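Local coordinates for uncharacterized protein PA2218 (PDB 2HDW) that is uncharacterised but adopts an alpha/beta-hydrolase fold and probably acts as a hydrolase on a substrate not yet identified, at residues Q222-R234 / W284-P296. Numbering follows the deposited sequence.
Sequences QRTRTLEQLGQQR and WTMTTPLSFMNMP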
loop_
_atom_site.group_PDB
_atom_site.type_symbol
_atom_site.label_atom_id
_atom_site.label_comp_id
_atom_site.label_asym_id
_atom_site.label_seq_id
_atom_site.Cartn_x
_atom_site.Cartn_y
_atom_site.Cartn_z
ATOM N N GLN A 222 -20.026 17.957 -9.787
ATOM C CA GLN A 222 -19.944 17.260 -8.512
ATOM C C GLN A 222 -18.553 17.431 -7.901
ATOM O O GLN A 222 -18.418 17.588 -6.688
ATOM C CB GLN A 222 -20.273 15.778 -8.721
ATOM C CG GLN A 222 -21.627 15.583 -9.413
ATOM C CD GLN A 222 -22.003 14.127 -9.625
ATOM O OE1 GLN A 222 -21.314 13.382 -10.335
ATOM N NE2 GLN A 222 -23.113 13.712 -9.014
ATOM N N ARG A 223 -17.522 17.410 -8.744
ATOM C CA ARG A 223 -16.145 17.583 -8.278
ATOM C C ARG A 223 -15.989 18.985 -7.702
ATOM O O ARG A 223 -15.394 19.173 -6.641
ATOM C CB ARG A 223 -15.159 17.395 -9.437
ATOM C CG ARG A 223 -13.703 17.731 -9.082
ATOM C CD ARG A 223 -12.784 17.671 -10.307
ATOM N NE ARG A 223 -11.505 18.346 -10.058
ATOM C CZ ARG A 223 -10.397 17.747 -9.627
ATOM N NH1 ARG A 223 -10.381 16.438 -9.400
ATOM N NH2 ARG A 223 -9.308 18.473 -9.388
ATOM N N THR A 224 -16.525 19.968 -8.419
ATOM C CA THR A 224 -16.458 21.361 -7.997
ATOM C C THR A 224 -17.182 21.545 -6.667
ATOM O O THR A 224 -16.714 22.262 -5.783
ATOM C CB THR A 224 -17.092 22.278 -9.062
ATOM O OG1 THR A 224 -16.373 22.135 -10.295
ATOM C CG2 THR A 224 -17.052 23.739 -8.616
ATOM N N ARG A 225 -18.329 20.887 -6.535
ATOM C CA ARG A 225 -19.128 20.956 -5.319
ATOM C C ARG A 225 -18.309 20.405 -4.147
ATOM O O ARG A 225 -18.288 20.987 -3.065
ATOM C CB ARG A 225 -20.403 20.132 -5.510
ATOM C CG ARG A 225 -21.390 20.160 -4.360
ATOM C CD ARG A 225 -22.263 18.907 -4.416
ATOM N NE ARG A 225 -22.706 18.631 -5.783
ATOM C CZ ARG A 225 -22.963 17.417 -6.265
ATOM N NH1 ARG A 225 -22.825 16.345 -5.494
ATOM N NH2 ARG A 225 -23.351 17.272 -7.526
ATOM N N THR A 226 -17.634 19.279 -4.371
ATOM C CA THR A 226 -16.814 18.664 -3.332
ATOM C C THR A 226 -15.670 19.592 -2.917
ATOM O O THR A 226 -15.396 19.763 -1.730
ATOM C CB THR A 226 -16.226 17.314 -3.817
ATOM O OG1 THR A 226 -17.297 16.394 -4.058
ATOM C CG2 THR A 226 -15.287 16.718 -2.764
ATOM N N LEU A 227 -15.007 20.196 -3.900
ATOM C CA LEU A 227 -13.906 21.105 -3.615
ATOM C C LEU A 227 -14.390 22.330 -2.839
ATOM O O LEU A 227 -13.720 22.797 -1.911
ATOM C CB LEU A 227 -13.229 21.525 -4.919
ATOM C CG LEU A 227 -12.502 20.384 -5.636
ATOM C CD1 LEU A 227 -11.949 20.884 -6.968
ATOM C CD2 LEU A 227 -11.376 19.845 -4.740
ATOM N N GLU A 228 -15.562 22.845 -3.203
ATOM C CA GLU A 228 -16.107 23.996 -2.506
ATOM C C GLU A 228 -16.318 23.639 -1.042
ATOM O O GLU A 228 -16.010 24.432 -0.154
ATOM C CB GLU A 228 -17.434 24.435 -3.133
ATOM C CG GLU A 228 -17.291 24.941 -4.559
ATOM C CD GLU A 228 -18.617 25.348 -5.171
ATOM O OE1 GLU A 228 -19.659 24.801 -4.747
ATOM O OE2 GLU A 228 -18.613 26.201 -6.086
ATOM N N GLN A 229 -16.839 22.439 -0.796
ATOM C CA GLN A 229 -17.087 21.967 0.563
ATOM C C GLN A 229 -15.780 21.811 1.331
ATOM O O GLN A 229 -15.705 22.137 2.513
ATOM C CB GLN A 229 -17.815 20.619 0.537
ATOM C CG GLN A 229 -19.192 20.651 -0.093
ATOM C CD GLN A 229 -19.824 19.272 -0.169
ATOM O OE1 GLN A 229 -19.342 18.390 -0.885
ATOM N NE2 GLN A 229 -20.906 19.076 0.577
ATOM N N LEU A 230 -14.753 21.291 0.662
ATOM C CA LEU A 230 -13.456 21.109 1.306
ATOM C C LEU A 230 -12.927 22.469 1.746
ATOM O O LEU A 230 -12.343 22.591 2.817
ATOM C CB LEU A 230 -12.473 20.422 0.346
ATOM C CG LEU A 230 -12.842 18.961 0.040
ATOM C CD1 LEU A 230 -11.962 18.394 -1.063
ATOM C CD2 LEU A 230 -12.707 18.142 1.314
ATOM N N GLY A 231 -13.141 23.488 0.913
ATOM C CA GLY A 231 -12.705 24.828 1.261
ATOM C C GLY A 231 -13.369 25.270 2.556
ATOM O O GLY A 231 -12.720 25.837 3.437
ATOM N N GLN A 232 -14.670 25.018 2.680
ATOM C CA GLN A 232 -15.391 25.384 3.900
ATOM C C GLN A 232 -14.802 24.625 5.090
ATOM O O GLN A 232 -14.703 25.158 6.198
ATOM C CB GLN A 232 -16.882 25.029 3.786
ATOM C CG GLN A 232 -17.709 25.877 2.831
ATOM C CD GLN A 232 -17.787 27.336 3.245
ATOM O OE1 GLN A 232 -17.608 27.673 4.416
ATOM N NE2 GLN A 232 -18.072 28.207 2.286
ATOM N N GLN A 233 -14.410 23.375 4.859
ATOM C CA GLN A 233 -13.859 22.559 5.938
ATOM C C GLN A 233 -12.514 23.099 6.404
ATOM O O GLN A 233 -12.207 23.062 7.601
ATOM C CB GLN A 233 -13.718 21.097 5.502
ATOM C CG GLN A 233 -13.450 20.136 6.659
ATOM C CD GLN A 233 -14.496 20.252 7.762
ATOM O OE1 GLN A 233 -15.692 20.268 7.486
ATOM N NE2 GLN A 233 -14.048 20.325 9.013
ATOM N N ARG A 234 -11.709 23.607 5.469
ATOM C CA ARG A 234 -10.417 24.172 5.842
ATOM C C ARG A 234 -10.637 25.306 6.841
ATOM O O ARG A 234 -9.886 25.440 7.801
ATOM C CB ARG A 234 -9.665 24.714 4.619
ATOM C CG ARG A 234 -9.101 23.655 3.683
ATOM C CD ARG A 234 -8.023 24.265 2.780
ATOM N NE ARG A 234 -6.819 24.588 3.539
ATOM C CZ ARG A 234 -5.606 24.115 3.268
ATOM N NH1 ARG A 234 -5.419 23.296 2.243
ATOM N NH2 ARG A 234 -4.583 24.426 4.052
ATOM N N TRP A 284 -9.548 9.183 7.518
ATOM C CA TRP A 284 -8.567 10.198 7.168
ATOM C C TRP A 284 -9.195 11.522 7.574
ATOM O O TRP A 284 -10.397 11.589 7.856
ATOM C CB TRP A 284 -8.326 10.246 5.660
ATOM C CG TRP A 284 -7.814 8.971 5.064
ATOM C CD1 TRP A 284 -8.507 8.097 4.280
ATOM C CD2 TRP A 284 -6.490 8.439 5.189
ATOM N NE1 TRP A 284 -7.698 7.051 3.903
ATOM C CE2 TRP A 284 -6.453 7.236 4.447
ATOM C CE3 TRP A 284 -5.330 8.861 5.853
ATOM C CZ2 TRP A 284 -5.300 6.447 4.353
ATOM C CZ3 TRP A 284 -4.181 8.074 5.759
ATOM C CH2 TRP A 284 -4.180 6.881 5.013
ATOM N N THR A 285 -8.385 12.569 7.594
ATOM C CA THR A 285 -8.889 13.899 7.915
ATOM C C THR A 285 -9.839 14.232 6.777
ATOM O O THR A 285 -9.683 13.712 5.667
ATOM C CB THR A 285 -7.765 14.932 7.903
ATOM O OG1 THR A 285 -7.124 14.906 6.619
ATOM C CG2 THR A 285 -6.747 14.628 8.992
ATOM N N MET A 286 -10.817 15.092 7.044
ATOM C CA MET A 286 -11.776 15.478 6.018
ATOM C C MET A 286 -11.107 16.154 4.822
ATOM O O MET A 286 -11.564 16.008 3.695
ATOM C CB MET A 286 -12.854 16.402 6.611
ATOM C CG MET A 286 -13.896 15.679 7.481
ATOM S SD MET A 286 -15.245 16.755 8.053
ATOM C CE MET A 286 -16.244 16.796 6.595
ATOM N N THR A 287 -10.011 16.874 5.042
ATOM C CA THR A 287 -9.360 17.551 3.919
ATOM C C THR A 287 -8.259 16.768 3.183
ATOM O O THR A 287 -7.607 17.304 2.283
ATOM C CB THR A 287 -8.825 18.942 4.354
ATOM O OG1 THR A 287 -7.979 18.812 5.504
ATOM C CG2 THR A 287 -9.995 19.859 4.697
ATOM N N THR A 288 -8.072 15.499 3.536
ATOM C CA THR A 288 -7.048 14.676 2.883
ATOM C C THR A 288 -7.151 14.628 1.352
ATOM O O THR A 288 -6.138 14.694 0.656
ATOM C CB THR A 288 -7.063 13.220 3.436
ATOM O OG1 THR A 288 -6.329 13.172 4.669
ATOM C CG2 THR A 288 -6.438 12.244 2.439
ATOM N N PRO A 289 -8.373 14.514 0.805
ATOM C CA PRO A 289 -8.556 14.459 -0.652
ATOM C C PRO A 289 -7.971 15.611 -1.486
ATOM O O PRO A 289 -7.695 15.440 -2.666
ATOM C CB PRO A 289 -10.074 14.373 -0.804
ATOM C CG PRO A 289 -10.499 13.659 0.454
ATOM C CD PRO A 289 -9.664 14.345 1.499
ATOM N N LEU A 290 -7.784 16.781 -0.887
ATOM C CA LEU A 290 -7.261 17.921 -1.638
ATOM C C LEU A 290 -6.003 17.651 -2.465
ATOM O O LEU A 290 -5.904 18.107 -3.606
ATOM C CB LEU A 290 -7.016 19.102 -0.702
ATOM C CG LEU A 290 -8.285 19.771 -0.171
ATOM C CD1 LEU A 290 -7.922 20.739 0.928
ATOM C CD2 LEU A 290 -9.019 20.484 -1.315
ATOM N N SER A 291 -5.043 16.919 -1.911
ATOM C CA SER A 291 -3.819 16.639 -2.664
ATOM C C SER A 291 -4.067 15.621 -3.770
ATOM O O SER A 291 -3.663 15.832 -4.914
ATOM C CB SER A 291 -2.704 16.139 -1.733
ATOM O OG SER A 291 -3.091 14.961 -1.053
ATOM N N PHE A 292 -4.741 14.522 -3.425
ATOM C CA PHE A 292 -5.050 13.461 -4.382
ATOM C C PHE A 292 -5.895 13.934 -5.559
ATOM O O PHE A 292 -5.705 13.486 -6.690
ATOM C CB PHE A 292 -5.772 12.310 -3.668
ATOM C CG PHE A 292 -4.885 11.527 -2.745
ATOM C CD1 PHE A 292 -4.132 10.456 -3.225
ATOM C CD2 PHE A 292 -4.787 11.870 -1.397
ATOM C CE1 PHE A 292 -3.290 9.735 -2.377
ATOM C CE2 PHE A 292 -3.948 11.160 -0.539
ATOM C CZ PHE A 292 -3.198 10.089 -1.032
ATOM N N MET A 293 -6.825 14.842 -5.290
ATOM C CA MET A 293 -7.709 15.360 -6.330
ATOM C C MET A 293 -6.993 16.347 -7.252
ATOM O O MET A 293 -7.511 16.699 -8.319
ATOM C CB MET A 293 -8.930 16.056 -5.689
ATOM C CG MET A 293 -9.853 15.145 -4.856
ATOM S SD MET A 293 -11.320 16.000 -4.140
ATOM C CE MET A 293 -12.363 16.025 -5.533
ATOM N N ASN A 294 -5.790 16.763 -6.866
ATOM C CA ASN A 294 -5.051 17.771 -7.629
ATOM C C ASN A 294 -3.660 17.375 -8.143
ATOM O O ASN A 294 -3.057 18.110 -8.934
ATOM C CB ASN A 294 -4.938 19.027 -6.753
ATOM C CG ASN A 294 -4.552 20.266 -7.535
ATOM O OD1 ASN A 294 -5.075 20.521 -8.618
ATOM N ND2 ASN A 294 -3.647 21.057 -6.974
ATOM N N MET A 295 -3.163 16.216 -7.722
ATOM C CA MET A 295 -1.829 15.768 -8.128
ATOM C C MET A 295 -1.828 14.301 -8.559
ATOM O O MET A 295 -1.618 13.402 -7.743
ATOM C CB MET A 295 -0.850 15.959 -6.966
ATOM C CG MET A 295 0.418 16.708 -7.348
ATOM S SD MET A 295 0.101 18.425 -7.792
ATOM C CE MET A 295 0.752 19.232 -6.355
ATOM N N PRO A 296 -2.054 14.041 -9.856
ATOM C CA PRO A 296 -2.067 12.651 -10.310
ATOM C C PRO A 296 -0.728 11.933 -10.235
ATOM O O PRO A 296 0.341 12.550 -10.296
ATOM C CB PRO A 296 -2.589 12.759 -11.743
ATOM C CG PRO A 296 -2.127 14.106 -12.170
ATOM C CD PRO A 296 -2.391 14.960 -10.958
#
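An excursion of an alpha/beta-hydrolase fold, inserted in sequence between strands 197-201 and 309-314 of the central sheet, folds back on itself where Arg223 of helix 220-240 reaches the backbone of Met293, at the short, weakly bonded helix of about 289-292. Arg223 is extended from CG to NE, with CG opposite the backbone N (chi1 173°); this extended shape brings the guanidinium edge-on to Met293 O. Two hydrogen bonds then grip that one acceptor, Arg223 NH2 at 2.7 Å (N-H...O 155°) and NH1 at 3.1 Å (136°). The oxygen sits in the guanidinium plane; NH1 uses a carbonyl lone pair, whereas NH2 approaches from above the carbonyl plane. Next to this bidentate grip Met293 bends at its thioether, placing SD 3.9 Å from Leu227 CD2 and CE 4.1 Å from Thr226 CG2. The side chains of Leu230 and Leu290 pass in opposite directions, Leu230 CD1 3.6 Å from Leu290 CD2. At the far end Met286 crosses Gln233 nearly at right angles, Met286 SD 3.6 Å from Gln233 OE1, while Gln233 NE2 is hydrogen-bonded to Asp237. A bidentate arginine-carbonyl bond beside an apolar seam thus joins helix 220-240 to the Thr285-Thr288 beta turn and the short helical segment after it, within a helical insertion such as alpha/beta hydrolases commonly carry.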